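Local atomic coordinates of 6-aminohexanoate-dimer hydrolase (Bacillus anthracis, PDB entry 4GB7), a protein that probably hydrolyses amide bonds of small substrates such as the linear dimer of 6-aminohexanoate, as a serine hydrolase of the beta-lactamase family. Residues V122-F127 with T306-A311; N131-H136 with M283-Y288; P195-E200 with N223-M228. All blocks are in the same frame, centred on the assembly; numbering follows the deposited sequence.

Interaction 1. Residues V122-F127 with T306-A311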
ATOM      1  N   VAL A 122     -21.164   4.320  -2.109  1.00 17.73           N
ATOM      2  CA  VAL A 122     -22.247   4.080  -1.175  1.00 18.05           C
ATOM      3  C   VAL A 122     -22.095   4.809   0.116  1.00 17.07           C
ATOM      4  O   VAL A 122     -23.124   5.205   0.725  1.00 17.82           O
ATOM      5  CB  VAL A 122     -22.458   2.547  -0.904  1.00 22.88           C
ATOM      6  CG1 VAL A 122     -23.462   2.310   0.227  1.00 24.38           C
ATOM      7  CG2 VAL A 122     -22.826   1.865  -2.209  1.00 22.20           C
ATOM      8  N   TYR A 123     -20.858   5.001   0.583  1.00 16.51           N
ATOM      9  CA  TYR A 123     -20.656   5.548   1.917  1.00 15.85           C
ATOM     10  C   TYR A 123     -19.256   6.057   2.018  1.00 15.47           C
ATOM     11  O   TYR A 123     -18.321   5.377   1.605  1.00 17.40           O
ATOM     12  CB  TYR A 123     -20.818   4.470   2.945  1.00 17.77           C
ATOM     13  CG  TYR A 123     -20.700   4.839   4.395  1.00 16.21           C
ATOM     14  CD1 TYR A 123     -21.651   5.640   4.989  1.00 15.67           C
ATOM     15  CD2 TYR A 123     -19.674   4.328   5.187  1.00 17.76           C
ATOM     16  CE1 TYR A 123     -21.580   5.911   6.343  1.00 17.38           C
ATOM     17  CE2 TYR A 123     -19.579   4.606   6.544  1.00 15.49           C
ATOM     18  CZ  TYR A 123     -20.539   5.400   7.104  1.00 16.73           C
ATOM     19  OH  TYR A 123     -20.486   5.617   8.454  1.00 18.68           O
ATOM     20  N   GLU A 124     -19.112   7.272   2.468  1.00 16.33           N
ATOM     21  CA  GLU A 124     -17.815   7.856   2.768  1.00 15.61           C
ATOM     22  C   GLU A 124     -17.895   8.692   4.007  1.00 18.43           C
ATOM     23  O   GLU A 124     -18.860   9.468   4.187  1.00 19.16           O
ATOM     24  CB  GLU A 124     -17.216   8.667   1.629  1.00 18.15           C
ATOM     25  CG  GLU A 124     -18.105   9.761   1.112  1.00 20.78           C
ATOM     26  CD  GLU A 124     -17.477  10.644   0.053  1.00 22.41           C
ATOM     27  OE1 GLU A 124     -16.283  10.491  -0.259  1.00 19.87           O
ATOM     28  OE2 GLU A 124     -18.209  11.510  -0.482  1.00 23.06           O
ATOM     29  N   ARG A 125     -16.865   8.544   4.849  1.00 17.75           N
ATOM     30  CA  ARG A 125     -16.750   9.319   6.048  1.00 17.59           C
ATOM     31  C   ARG A 125     -15.316   9.723   6.248  1.00 17.84           C
ATOM     32  O   ARG A 125     -14.406   8.928   5.978  1.00 17.48           O
ATOM     33  CB  ARG A 125     -17.228   8.552   7.259  1.00 16.72           C
ATOM     34  CG  ARG A 125     -18.729   8.264   7.243  1.00 19.25           C
ATOM     35  CD  ARG A 125     -19.504   9.525   7.604  1.00 17.38           C
ATOM     36  NE  ARG A 125     -20.931   9.240   7.631  1.00 19.44           N
ATOM     37  CZ  ARG A 125     -21.807   9.346   6.622  1.00 19.66           C
ATOM     38  NH1 ARG A 125     -21.449   9.662   5.371  1.00 19.95           N
ATOM     39  NH2 ARG A 125     -23.103   9.101   6.879  1.00 20.23           N
ATOM     40  N   TYR A 126     -15.137  10.964   6.703  1.00 16.71           N
ATOM     41  CA  TYR A 126     -13.827  11.594   6.984  1.00 16.34           C
ATOM     42  C   TYR A 126     -13.832  12.058   8.424  1.00 16.74           C
ATOM     43  O   TYR A 126     -14.865  12.582   8.924  1.00 18.93           O
ATOM     44  CB  TYR A 126     -13.529  12.736   6.011  1.00 18.46           C
ATOM     45  CG  TYR A 126     -13.541  12.259   4.579  1.00 16.49           C
ATOM     46  CD1 TYR A 126     -12.412  11.717   4.003  1.00 17.93           C
ATOM     47  CD2 TYR A 126     -14.740  12.168   3.862  1.00 18.91           C
ATOM     48  CE1 TYR A 126     -12.465  11.181   2.737  1.00 18.99           C
ATOM     49  CE2 TYR A 126     -14.804  11.651   2.591  1.00 18.48           C
ATOM     50  CZ  TYR A 126     -13.683  11.111   2.047  1.00 15.96           C
ATOM     51  OH  TYR A 126     -13.756  10.571   0.786  1.00 18.16           O
ATOM     52  N   PHE A 127     -12.728  11.854   9.125  1.00 18.35           N
ATOM     53  CA  PHE A 127     -12.741  12.003  10.584  1.00 17.65           C
ATOM     54  C   PHE A 127     -11.634  12.963  11.023  1.00 16.79           C
ATOM     55  O   PHE A 127     -10.688  13.193  10.297  1.00 18.89           O
ATOM     56  CB  PHE A 127     -12.527  10.670  11.288  1.00 16.77           C
ATOM     57  CG  PHE A 127     -13.567   9.623  11.010  1.00 16.29           C
ATOM     58  CD1 PHE A 127     -13.499   8.832   9.884  1.00 18.53           C
ATOM     59  CD2 PHE A 127     -14.586   9.414  11.887  1.00 18.47           C
ATOM     60  CE1 PHE A 127     -14.462   7.879   9.613  1.00 18.01           C
ATOM     61  CE2 PHE A 127     -15.562   8.456  11.638  1.00 20.99           C
ATOM     62  CZ  PHE A 127     -15.489   7.671  10.501  1.00 20.37           C
ATOM     63  N   THR A 306      -5.709  10.586  -2.219  1.00 16.74           N
ATOM     64  CA  THR A 306      -7.023  10.731  -1.572  1.00 15.69           C
ATOM     65  C   THR A 306      -7.804   9.399  -1.594  1.00 15.39           C
ATOM     66  O   THR A 306      -7.502   8.468  -2.366  1.00 15.16           O
ATOM     67  CB  THR A 306      -7.904  11.816  -2.230  1.00 15.42           C
ATOM     68  OG1 THR A 306      -8.384  11.325  -3.483  1.00 16.42           O
ATOM     69  CG2 THR A 306      -7.187  13.165  -2.355  1.00 16.63           C
ATOM     70  N   ALA A 307      -8.765   9.273  -0.695  1.00 14.80           N
ATOM     71  CA  ALA A 307      -9.499   8.030  -0.506  1.00 14.91           C
ATOM     72  C   ALA A 307     -10.350   7.658  -1.721  1.00 14.41           C
ATOM     73  O   ALA A 307     -10.370   6.476  -2.129  1.00 16.94           O
ATOM     74  CB  ALA A 307     -10.379   8.071   0.754  1.00 16.30           C
ATOM     75  N   ARG A 308     -11.070   8.642  -2.274  1.00 16.11           N
ATOM     76  CA  ARG A 308     -11.844   8.383  -3.464  1.00 16.08           C
ATOM     77  C   ARG A 308     -10.941   8.012  -4.634  1.00 15.32           C
ATOM     78  O   ARG A 308     -11.332   7.199  -5.441  1.00 16.40           O
ATOM     79  CB  ARG A 308     -12.725   9.564  -3.851  1.00 16.35           C
ATOM     80  CG  ARG A 308     -13.933   9.651  -2.937  1.00 16.58           C
ATOM     81  CD  ARG A 308     -15.036  10.572  -3.469  1.00 18.63           C
ATOM     82  NE  ARG A 308     -14.560  11.916  -3.678  1.00 19.26           N
ATOM     83  CZ  ARG A 308     -14.558  12.907  -2.783  1.00 20.27           C
ATOM     84  NH1 ARG A 308     -14.074  14.090  -3.130  1.00 19.84           N
ATOM     85  NH2 ARG A 308     -15.043  12.751  -1.551  1.00 19.67           N
ATOM     86  N   ASP A 309      -9.768   8.619  -4.714  1.00 14.31           N
ATOM     87  CA  ASP A 309      -8.875   8.282  -5.808  1.00 14.44           C
ATOM     88  C   ASP A 309      -8.381   6.843  -5.665  1.00 16.65           C
ATOM     89  O   ASP A 309      -8.282   6.116  -6.662  1.00 16.22           O
ATOM     90  CB  ASP A 309      -7.708   9.281  -5.935  1.00 16.63           C
ATOM     91  CG  ASP A 309      -8.153  10.605  -6.602  1.00 15.08           C
ATOM     92  OD1 ASP A 309      -9.263  10.611  -7.207  1.00 16.06           O
ATOM     93  OD2 ASP A 309      -7.399  11.595  -6.607  1.00 18.16           O
HETATM   94  N   MSE A 310      -8.055   6.431  -4.463  1.00 15.31           N
HETATM   95  CA  MSE A 310      -7.701   5.034  -4.223  0.60 16.00           C
HETATM   96  C   MSE A 310      -8.853   4.113  -4.551  1.00 15.14           C
HETATM   97  O   MSE A 310      -8.643   3.043  -5.071  1.00 19.20           O
HETATM   98  CB  MSE A 310      -7.263   4.784  -2.807  0.60 17.40           C
HETATM   99  CG  MSE A 310      -5.925   5.305  -2.512  0.60 14.73           C
HETATM  100 SE   MSE A 310      -4.537   4.508  -3.652  0.42 20.38          SE
HETATM  101  CE  MSE A 310      -5.281   2.745  -3.943  0.60 17.66           C
ATOM    102  N   ALA A 311     -10.089   4.545  -4.293  1.00 15.54           N
ATOM    103  CA  ALA A 311     -11.255   3.763  -4.660  1.00 14.95           C
ATOM    104  C   ALA A 311     -11.400   3.584  -6.173  1.00 16.82           C
ATOM    105  O   ALA A 311     -11.817   2.533  -6.650  1.00 19.07           O
ATOM    106  CB  ALA A 311     -12.490   4.396  -4.079  1.00 15.55           C
TER
HETATM  107  O   HOH W   1     -11.605  11.395  -1.089  1.00 19.41           O

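Interaction 2. Residues N131-H136 with M283-Y288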
ATOM      1  N   ASN A 131      -9.244  16.461   5.622  1.00 21.49           N
ATOM      2  CA  ASN A 131      -9.825  17.001   4.385  1.00 18.79           C
ATOM      3  C   ASN A 131      -9.811  15.918   3.322  1.00 18.00           C
ATOM      4  O   ASN A 131      -8.743  15.424   2.924  1.00 21.25           O
ATOM      5  CB  ASN A 131      -8.995  18.242   3.935  1.00 20.60           C
ATOM      6  CG  ASN A 131      -9.529  18.919   2.650  1.00 22.11           C
ATOM      7  OD1 ASN A 131     -10.188  18.310   1.831  1.00 24.06           O
ATOM      8  ND2 ASN A 131      -9.191  20.215   2.482  1.00 28.38           N
ATOM      9  N   GLU A 132     -11.004  15.567   2.848  1.00 20.89           N
ATOM     10  CA  GLU A 132     -11.188  14.506   1.857  0.60 19.61           C
ATOM     11  C   GLU A 132     -10.364  14.684   0.600  1.00 19.95           C
ATOM     12  O   GLU A 132     -10.065  13.691  -0.122  1.00 19.80           O
ATOM     13  CB  GLU A 132     -12.657  14.391   1.453  0.60 18.65           C
ATOM     14  CG  GLU A 132     -13.284  15.674   0.914  0.60 22.02           C
ATOM     15  CD  GLU A 132     -14.799  15.623   0.952  0.60 24.75           C
ATOM     16  OE1 GLU A 132     -15.405  16.314   1.790  0.60 27.95           O
ATOM     17  OE2 GLU A 132     -15.398  14.877   0.148  0.60 25.98           O
ATOM     18  N   SER A 133      -9.994  15.922   0.312  1.00 17.20           N
ATOM     19  CA  SER A 133      -9.290  16.205  -0.966  0.60 20.10           C
ATOM     20  C   SER A 133      -7.765  16.305  -0.819  1.00 19.50           C
ATOM     21  O   SER A 133      -7.065  16.551  -1.809  1.00 20.39           O
ATOM     22  CB  SER A 133      -9.851  17.479  -1.620  0.60 21.21           C
ATOM     23  OG  SER A 133     -11.220  17.329  -2.007  0.60 21.43           O
ATOM     24  N   GLU A 134      -7.256  16.104   0.393  1.00 17.93           N
ATOM     25  CA  GLU A 134      -5.801  16.181   0.661  1.00 17.80           C
ATOM     26  C   GLU A 134      -5.222  14.789   0.723  1.00 17.32           C
ATOM     27  O   GLU A 134      -5.776  13.913   1.342  1.00 18.81           O
ATOM     28  CB  GLU A 134      -5.485  16.918   1.943  1.00 21.69           C
ATOM     29  CG  GLU A 134      -5.780  18.412   1.881  1.00 24.92           C
ATOM     30  CD  GLU A 134      -4.858  19.207   0.948  1.00 32.07           C
ATOM     31  OE1 GLU A 134      -3.684  18.856   0.716  1.00 29.78           O
ATOM     32  OE2 GLU A 134      -5.312  20.205   0.390  1.00 37.32           O
ATOM     33  N   PRO A 135      -4.111  14.553   0.034  1.00 17.72           N
ATOM     34  CA  PRO A 135      -3.585  13.197   0.107  1.00 19.01           C
ATOM     35  C   PRO A 135      -3.229  12.721   1.528  1.00 16.96           C
ATOM     36  O   PRO A 135      -2.691  13.486   2.344  1.00 17.86           O
ATOM     37  CB  PRO A 135      -2.358  13.277  -0.808  1.00 19.01           C
ATOM     38  CG  PRO A 135      -2.711  14.355  -1.797  1.00 18.95           C
ATOM     39  CD  PRO A 135      -3.423  15.377  -0.981  1.00 19.64           C
ATOM     40  N   HIS A 136      -3.413  11.436   1.781  1.00 16.56           N
ATOM     41  CA  HIS A 136      -3.130  10.790   3.062  1.00 15.82           C
ATOM     42  C   HIS A 136      -2.002   9.830   2.900  1.00 15.18           C
ATOM     43  O   HIS A 136      -1.836   9.240   1.836  1.00 16.73           O
ATOM     44  CB  HIS A 136      -4.381   9.981   3.424  1.00 15.72           C
ATOM     45  CG  HIS A 136      -4.436   9.535   4.870  1.00 13.99           C
ATOM     46  ND1 HIS A 136      -3.706   8.516   5.356  1.00 15.25           N
ATOM     47  CD2 HIS A 136      -5.202  10.026   5.929  1.00 14.71           C
ATOM     48  CE1 HIS A 136      -3.998   8.355   6.672  1.00 14.65           C
ATOM     49  NE2 HIS A 136      -4.896   9.299   7.028  1.00 15.53           N
HETATM   50  N   MSE A 283      -9.017  10.362 -11.931  1.00 18.60           N
HETATM   51  CA  MSE A 283      -8.633  10.786 -10.553  1.00 18.07           C
HETATM   52  C   MSE A 283      -8.916  12.278 -10.335  1.00 17.86           C
HETATM   53  O   MSE A 283      -8.685  13.101 -11.216  1.00 18.80           O
HETATM   54  CB  MSE A 283      -7.148  10.617 -10.342  1.00 16.79           C
HETATM   55  CG  MSE A 283      -6.618   9.175 -10.545  1.00 19.64           C
HETATM   56 SE   MSE A 283      -7.503   7.962  -9.275  0.70 18.47          SE
HETATM   57  CE  MSE A 283      -6.050   6.686  -9.252  1.00 17.88           C
ATOM     58  N   GLU A 284      -9.412  12.596  -9.149  1.00 17.77           N
ATOM     59  CA  GLU A 284      -9.764  13.940  -8.792  1.00 17.56           C
ATOM     60  C   GLU A 284      -8.588  14.849  -8.437  1.00 17.64           C
ATOM     61  O   GLU A 284      -8.700  16.079  -8.594  1.00 20.99           O
ATOM     62  CB  GLU A 284     -10.675  13.887  -7.557  1.00 17.25           C
ATOM     63  CG  GLU A 284     -12.080  13.462  -7.790  1.00 20.67           C
ATOM     64  CD  GLU A 284     -12.801  13.399  -6.452  1.00 20.07           C
ATOM     65  OE1 GLU A 284     -13.237  14.466  -5.938  1.00 21.95           O
ATOM     66  OE2 GLU A 284     -12.916  12.296  -5.922  1.00 20.57           O
ATOM     67  N   GLU A 285      -7.534  14.259  -7.834  1.00 16.45           N
ATOM     68  CA  GLU A 285      -6.407  15.011  -7.307  1.00 15.78           C
ATOM     69  C   GLU A 285      -5.105  14.339  -7.661  1.00 16.51           C
ATOM     70  O   GLU A 285      -5.060  13.133  -7.994  1.00 18.50           O
ATOM     71  CB  GLU A 285      -6.479  15.146  -5.764  1.00 17.41           C
ATOM     72  CG  GLU A 285      -7.801  15.711  -5.221  1.00 19.34           C
ATOM     73  CD  GLU A 285      -8.099  17.159  -5.537  1.00 19.27           C
ATOM     74  OE1 GLU A 285      -7.152  17.860  -5.903  1.00 23.44           O
ATOM     75  OE2 GLU A 285      -9.303  17.587  -5.366  1.00 23.30           O
ATOM     76  N   ASN A 286      -4.051  15.141  -7.585  1.00 18.05           N
ATOM     77  CA  ASN A 286      -2.705  14.610  -7.631  1.00 18.36           C
ATOM     78  C   ASN A 286      -2.468  13.660  -6.453  1.00 14.94           C
ATOM     79  O   ASN A 286      -3.086  13.773  -5.369  1.00 18.37           O
ATOM     80  CB  ASN A 286      -1.653  15.734  -7.582  1.00 18.85           C
ATOM     81  CG  ASN A 286      -1.652  16.622  -8.815  1.00 17.83           C
ATOM     82  OD1 ASN A 286      -2.122  16.249  -9.881  1.00 19.00           O
ATOM     83  ND2 ASN A 286      -1.152  17.829  -8.646  1.00 25.66           N
ATOM     84  N   ALA A 287      -1.539  12.753  -6.648  1.00 18.99           N
ATOM     85  CA  ALA A 287      -0.943  12.030  -5.549  1.00 16.34           C
ATOM     86  C   ALA A 287       0.514  12.520  -5.448  1.00 15.17           C
ATOM     87  O   ALA A 287       0.937  13.441  -6.179  1.00 17.93           O
ATOM     88  CB  ALA A 287      -1.050  10.513  -5.731  1.00 18.70           C
ATOM     89  N   TYR A 288       1.247  11.984  -4.509  1.00 16.41           N
ATOM     90  CA  TYR A 288       2.678  12.253  -4.411  1.00 17.29           C
ATOM     91  C   TYR A 288       3.391  11.151  -3.653  1.00 18.48           C
ATOM     92  O   TYR A 288       2.776  10.461  -2.803  1.00 17.76           O
ATOM     93  CB  TYR A 288       2.958  13.613  -3.784  1.00 17.85           C
ATOM     94  CG  TYR A 288       2.505  13.826  -2.361  1.00 15.32           C
ATOM     95  CD1 TYR A 288       3.253  13.341  -1.249  1.00 15.05           C
ATOM     96  CD2 TYR A 288       1.363  14.578  -2.109  1.00 17.18           C
ATOM     97  CE1 TYR A 288       2.810  13.611   0.063  1.00 16.47           C
ATOM     98  CE2 TYR A 288       0.949  14.845  -0.822  1.00 18.79           C
ATOM     99  CZ  TYR A 288       1.698  14.369   0.259  1.00 16.15           C
ATOM    100  OH  TYR A 288       1.334  14.632   1.570  1.00 17.92           O
TER
HETATM  101  O   HOH W   2      -5.244  17.868  -3.422  1.00 24.52           O
HETATM  102  O   HOH W   3     -11.062  15.768  -4.124  1.00 24.52           O
HETATM  103  O   HOH W   4      -0.219  12.892   3.918  1.00 19.53           O
HETATM  104  O   HOH W   5      -1.149  15.753   1.756  1.00 20.20           O

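Interaction 3. Residues P195-E200 with N223-M228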
ATOM      1  N   PRO A 195      21.443  -4.057   8.954  1.00 23.76           N
ATOM      2  CA  PRO A 195      21.878  -3.543  10.239  1.00 25.52           C
ATOM      3  C   PRO A 195      20.834  -2.626  10.845  1.00 24.85           C
ATOM      4  O   PRO A 195      20.005  -2.076  10.137  1.00 25.43           O
ATOM      5  CB  PRO A 195      23.136  -2.727   9.902  1.00 28.21           C
ATOM      6  CG  PRO A 195      23.564  -3.165   8.545  1.00 26.99           C
ATOM      7  CD  PRO A 195      22.354  -3.691   7.851  1.00 26.66           C
ATOM      8  N   THR A 196      20.866  -2.469  12.160  1.00 24.94           N
ATOM      9  CA  THR A 196      20.046  -1.454  12.811  1.00 23.06           C
ATOM     10  C   THR A 196      20.707  -0.075  12.854  1.00 25.36           C
ATOM     11  O   THR A 196      20.011   0.922  12.969  1.00 24.61           O
ATOM     12  CB  THR A 196      19.688  -1.845  14.253  1.00 23.70           C
ATOM     13  OG1 THR A 196      20.864  -1.869  15.070  1.00 29.86           O
ATOM     14  CG2 THR A 196      18.966  -3.191  14.306  1.00 28.17           C
ATOM     15  N   HIS A 197      22.045  -0.002  12.782  1.00 26.87           N
ATOM     16  CA  HIS A 197      22.772   1.279  12.971  1.00 26.86           C
ATOM     17  C   HIS A 197      22.393   1.948  14.274  1.00 28.53           C
ATOM     18  O   HIS A 197      22.366   3.168  14.398  1.00 30.67           O
ATOM     19  CB  HIS A 197      22.550   2.193  11.762  1.00 27.81           C
ATOM     20  CG  HIS A 197      23.003   1.562  10.483  1.00 24.79           C
ATOM     21  ND1 HIS A 197      24.305   1.359  10.211  1.00 25.92           N
ATOM     22  CD2 HIS A 197      22.288   1.021   9.422  1.00 25.62           C
ATOM     23  CE1 HIS A 197      24.424   0.707   9.036  1.00 29.13           C
ATOM     24  NE2 HIS A 197      23.193   0.523   8.536  1.00 28.58           N
ATOM     25  N   GLY A 198      22.077   1.127  15.258  1.00 29.28           N
ATOM     26  CA  GLY A 198      21.766   1.591  16.571  1.00 28.30           C
ATOM     27  C   GLY A 198      20.403   2.176  16.781  1.00 23.28           C
ATOM     28  O   GLY A 198      20.064   2.630  17.903  1.00 30.20           O
ATOM     29  N   TYR A 199      19.564   2.106  15.769  1.00 24.83           N
ATOM     30  CA  TYR A 199      18.243   2.704  15.889  1.00 24.32           C
ATOM     31  C   TYR A 199      17.229   1.650  16.233  1.00 22.97           C
ATOM     32  O   TYR A 199      17.279   0.568  15.688  1.00 25.37           O
ATOM     33  CB  TYR A 199      17.801   3.360  14.592  1.00 25.10           C
ATOM     34  CG  TYR A 199      16.431   3.959  14.718  1.00 24.10           C
ATOM     35  CD1 TYR A 199      16.275   5.271  15.139  1.00 25.92           C
ATOM     36  CD2 TYR A 199      15.274   3.198  14.487  1.00 22.22           C
ATOM     37  CE1 TYR A 199      15.019   5.828  15.309  1.00 25.00           C
ATOM     38  CE2 TYR A 199      13.996   3.759  14.641  1.00 26.12           C
ATOM     39  CZ  TYR A 199      13.888   5.075  15.056  1.00 24.83           C
ATOM     40  OH  TYR A 199      12.654   5.638  15.236  1.00 28.75           O
ATOM     41  N   GLU A 200      16.345   1.930  17.188  1.00 23.18           N
ATOM     42  CA  GLU A 200      15.180   1.083  17.346  1.00 22.87           C
ATOM     43  C   GLU A 200      14.033   1.888  17.907  1.00 21.63           C
ATOM     44  O   GLU A 200      14.254   2.840  18.639  1.00 26.19           O
ATOM     45  CB  GLU A 200      15.477  -0.180  18.162  1.00 30.27           C
ATOM     46  CG  GLU A 200      15.303  -0.074  19.635  1.00 34.89           C
ATOM     47  CD  GLU A 200      15.804  -1.306  20.404  1.00 34.61           C
ATOM     48  OE1 GLU A 200      15.686  -2.461  19.929  1.00 43.04           O
ATOM     49  OE2 GLU A 200      16.327  -1.085  21.495  1.00 29.04           O
ATOM     50  N   ASN A 223      26.642   9.405  15.524  1.00 33.81           N
ATOM     51  CA  ASN A 223      27.508   8.339  15.048  1.00 42.50           C
ATOM     52  C   ASN A 223      26.947   7.606  13.853  1.00 39.05           C
ATOM     53  O   ASN A 223      27.468   6.548  13.502  1.00 36.99           O
ATOM     54  CB  ASN A 223      27.795   7.333  16.170  1.00 49.22           C
ATOM     55  CG  ASN A 223      28.532   7.955  17.341  1.00 49.48           C
ATOM     56  OD1 ASN A 223      28.060   7.891  18.468  1.00 49.90           O
ATOM     57  ND2 ASN A 223      29.681   8.580  17.071  1.00 57.83           N
ATOM     58  N   TYR A 224      25.910   8.159  13.224  1.00 38.46           N
ATOM     59  CA  TYR A 224      25.183   7.439  12.169  1.00 29.15           C
ATOM     60  C   TYR A 224      26.116   7.026  11.049  1.00 26.72           C
ATOM     61  O   TYR A 224      26.835   7.848  10.495  1.00 32.40           O
ATOM     62  CB  TYR A 224      24.096   8.303  11.571  1.00 29.02           C
ATOM     63  CG  TYR A 224      23.211   7.614  10.565  1.00 27.75           C
ATOM     64  CD1 TYR A 224      22.326   6.632  10.953  1.00 27.02           C
ATOM     65  CD2 TYR A 224      23.278   7.955   9.196  1.00 29.90           C
ATOM     66  CE1 TYR A 224      21.487   6.025  10.041  1.00 28.17           C
ATOM     67  CE2 TYR A 224      22.440   7.352   8.258  1.00 26.53           C
ATOM     68  CZ  TYR A 224      21.557   6.376   8.688  1.00 25.20           C
ATOM     69  OH  TYR A 224      20.724   5.755   7.811  1.00 23.45           O
ATOM     70  N   ASP A 225      26.096   5.741  10.764  1.00 28.37           N
ATOM     71  CA  ASP A 225      26.876   5.135   9.702  1.00 30.00           C
ATOM     72  C   ASP A 225      25.971   4.280   8.803  1.00 28.81           C
ATOM     73  O   ASP A 225      26.396   3.306   8.186  1.00 26.66           O
ATOM     74  CB  ASP A 225      27.989   4.250  10.308  1.00 33.09           C
ATOM     75  CG  ASP A 225      27.441   3.023  11.069  1.00 36.77           C
ATOM     76  OD1 ASP A 225      26.256   2.994  11.486  1.00 38.49           O
ATOM     77  OD2 ASP A 225      28.215   2.071  11.259  1.00 52.17           O
ATOM     78  N   GLY A 226      24.706   4.643   8.738  1.00 24.21           N
ATOM     79  CA  GLY A 226      23.748   3.886   7.997  1.00 24.89           C
ATOM     80  C   GLY A 226      23.514   4.431   6.598  1.00 23.31           C
ATOM     81  O   GLY A 226      24.241   5.310   6.107  1.00 25.07           O
ATOM     82  N   PRO A 227      22.454   3.930   5.950  1.00 23.08           N
ATOM     83  CA  PRO A 227      22.202   4.349   4.561  1.00 20.76           C
ATOM     84  C   PRO A 227      21.861   5.836   4.425  1.00 21.68           C
ATOM     85  O   PRO A 227      21.144   6.403   5.282  1.00 22.22           O
ATOM     86  CB  PRO A 227      21.049   3.412   4.150  1.00 21.96           C
ATOM     87  CG  PRO A 227      20.323   3.174   5.436  1.00 21.65           C
ATOM     88  CD  PRO A 227      21.463   2.927   6.386  1.00 23.87           C
HETATM   89  N   MSE A 228      22.362   6.473   3.358  1.00 23.15           N
HETATM   90  CA  MSE A 228      22.125   7.903   3.113  1.00 22.36           C
HETATM   91  C   MSE A 228      21.060   8.170   2.053  1.00 23.79           C
HETATM   92  O   MSE A 228      20.574   9.283   1.938  1.00 24.25           O
HETATM   93  CB  MSE A 228      23.446   8.609   2.729  1.00 28.59           C
HETATM   94  CG  MSE A 228      24.579   8.541   3.800  1.00 28.32           C
HETATM   95 SE   MSE A 228      24.053   9.435   5.459  0.70 32.52          SE
HETATM   96  CE  MSE A 228      24.245  11.297   4.835  1.00 38.74           C
TER
HETATM   97  O   HOH W   6      24.797   4.595  13.175  1.00 40.92           O

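Interaction 1. Residues V122-F127 with T306-A311
On the alpha/beta side of this beta-lactamase-type fold, Glu124 and Tyr126 of the outermost strand 120-126 meet Ala307 and Arg308 at the start of helix 307-318. The axes of strand 122-126 and helix 307-311 run roughly antiparallel and approach to 11.1 Å, so long side chains bridge the gap. Arg308 NH2 donates to Glu124 OE1 over 2.9 Å in a salt bridge with a fairly straight bond (162°). OE1 lies in the guanidinium plane, at its edge, and receives NH2 on its syn side, while the carboxylate and guanidinium planes stand 74° apart. The same oxygen takes a second bond on its anti side, well out of the carboxylate plane, 2.7 Å from Tyr126 OH to Glu124 OE1. With chi1 of 55°, Glu124 CG sits between the backbone N and the carbonyl carbon, and the extended chain beyond it carries the carboxylate to the arginine. A water continues the network, donating to Tyr126 OH (3.0 Å) and accepting from Arg308 N (3.0 Å). Beside these polar groups Ala307 CB packs 4.2 Å from Tyr126 CE1, and both side chains also touch Val114 of strand 110-117. Arg308 has further acidic partners, Glu132 on NH2 and Glu284 on NE. With the phenol and the guanidinium both donating to OE1, Glu124 is probably kept ionised, and the cluster of carboxylates should likewise stabilise the positive charge of Arg308.

Interaction 2. Residues N131-H136 with M283-Y288
The apolar contact is made by Pro135 CB, 3.7 Å from Tyr288 CE2, with the pyrrolidine and phenol groups set roughly perpendicular. In Tyr288 a chi1 of 63° folds the ring back over its own main chain and brings its CE2 corner against the proline. Two van der Waals contacts involve carbonyl oxygens: Pro135 CG lies 3.6 Å from Asn286 O and, at the other end, Glu285 CG packs 3.6 Å from Ser133 O, where a bend at chi2 turns the carboxylate toward Ser133 CB.

No direct hydrogen bond joins the two segments; water does the polar work. One molecule donates to Glu285 OE2 at 2.8 Å and to Glu284 OE1, and accepts from Ser133 OG in the conformer described. Another donates to Pro135 O at 2.8 Å and lies 2.7 Å from Tyr288 OH, in the plane of the ring at its edge. That hydroxyl is also bonded to Lys61 N.

Within 131-136, Glu134 N bonds to Asn131 O to close a type I beta turn, and Asn131 OD1 accepts from Ser133 N in an overlapping Asx turn. The arrangement is a loop leading into edge strand 136-137 of a small antiparallel sheet, laid against the entry to strand 287-290, with strand 303-305 between the two strands.

Interaction 3. Residues P195-E200 with N223-M228
His197 reaches from a tight turn to the loop of Tyr224, Asp225, Gly226 and Pro227. Its CB lies 4.3 Å from Tyr224 CE1. With CG anti to the carbonyl carbon (chi1 -59°), the imidazole is brought against Gly226, whose CA sits over the ring centre, 3.3 Å from the centroid and only 3° off the normal, a CH-pi contact. On the opposite face Pro195 CB approaches toward the rim, so the ring is sandwiched. ND1 donates to Asp225 OD1 over 2.8 Å; this bond meets the oxygen from above the carboxylate plane, and ring and carboxylate planes are 88° apart. Around the ring, CE1 comes 3.4 Å from Asp225 O, and CD2 is 3.7 Å from Pro227 CD. At the far tip NE2 is hydrogen-bonded to Glu236, which lies outside both segments.

Thr196 to Tyr199 form a type I' turn, with His197 and Gly198 both at positive phi, and Thr196 OG1 accepts from Gly198 N in an ST turn. A water lies between the segments, accepting from Asp225 N at 3.0 Å and possibly donating to His197 O. Within 223-228, Tyr224 OH donates to Pro227 O at 2.6 Å, closing the loop across Gly226. Gripped at both nitrogens by acidic residues and covered on both faces, the imidazole is fixed in rotation, and the two carboxylates would be expected to favour its protonated form.

From the N terminus, the chain first passes 122-127 and, a few residues on, 131-136; 195-200 follows much later. Interaction 3 closes first, when 223-228 returns across a short loop containing helix 206-214. Interaction 2 closes next at 283-288, and interaction 1 last at 306-311, so the three are nested and none cross. Interactions 1 and 2 have centres about 10 Å apart and touch: Asp309 OD1 lies 2.8 Å from Glu284 N, a probable hydrogen bond. Together they join the five-stranded sheet, helix 307-318 and the small four-stranded sheet. Interaction 3 ties the loop before helix 206-214 to the loop after it, its centre about 38 Å from that of interaction 1.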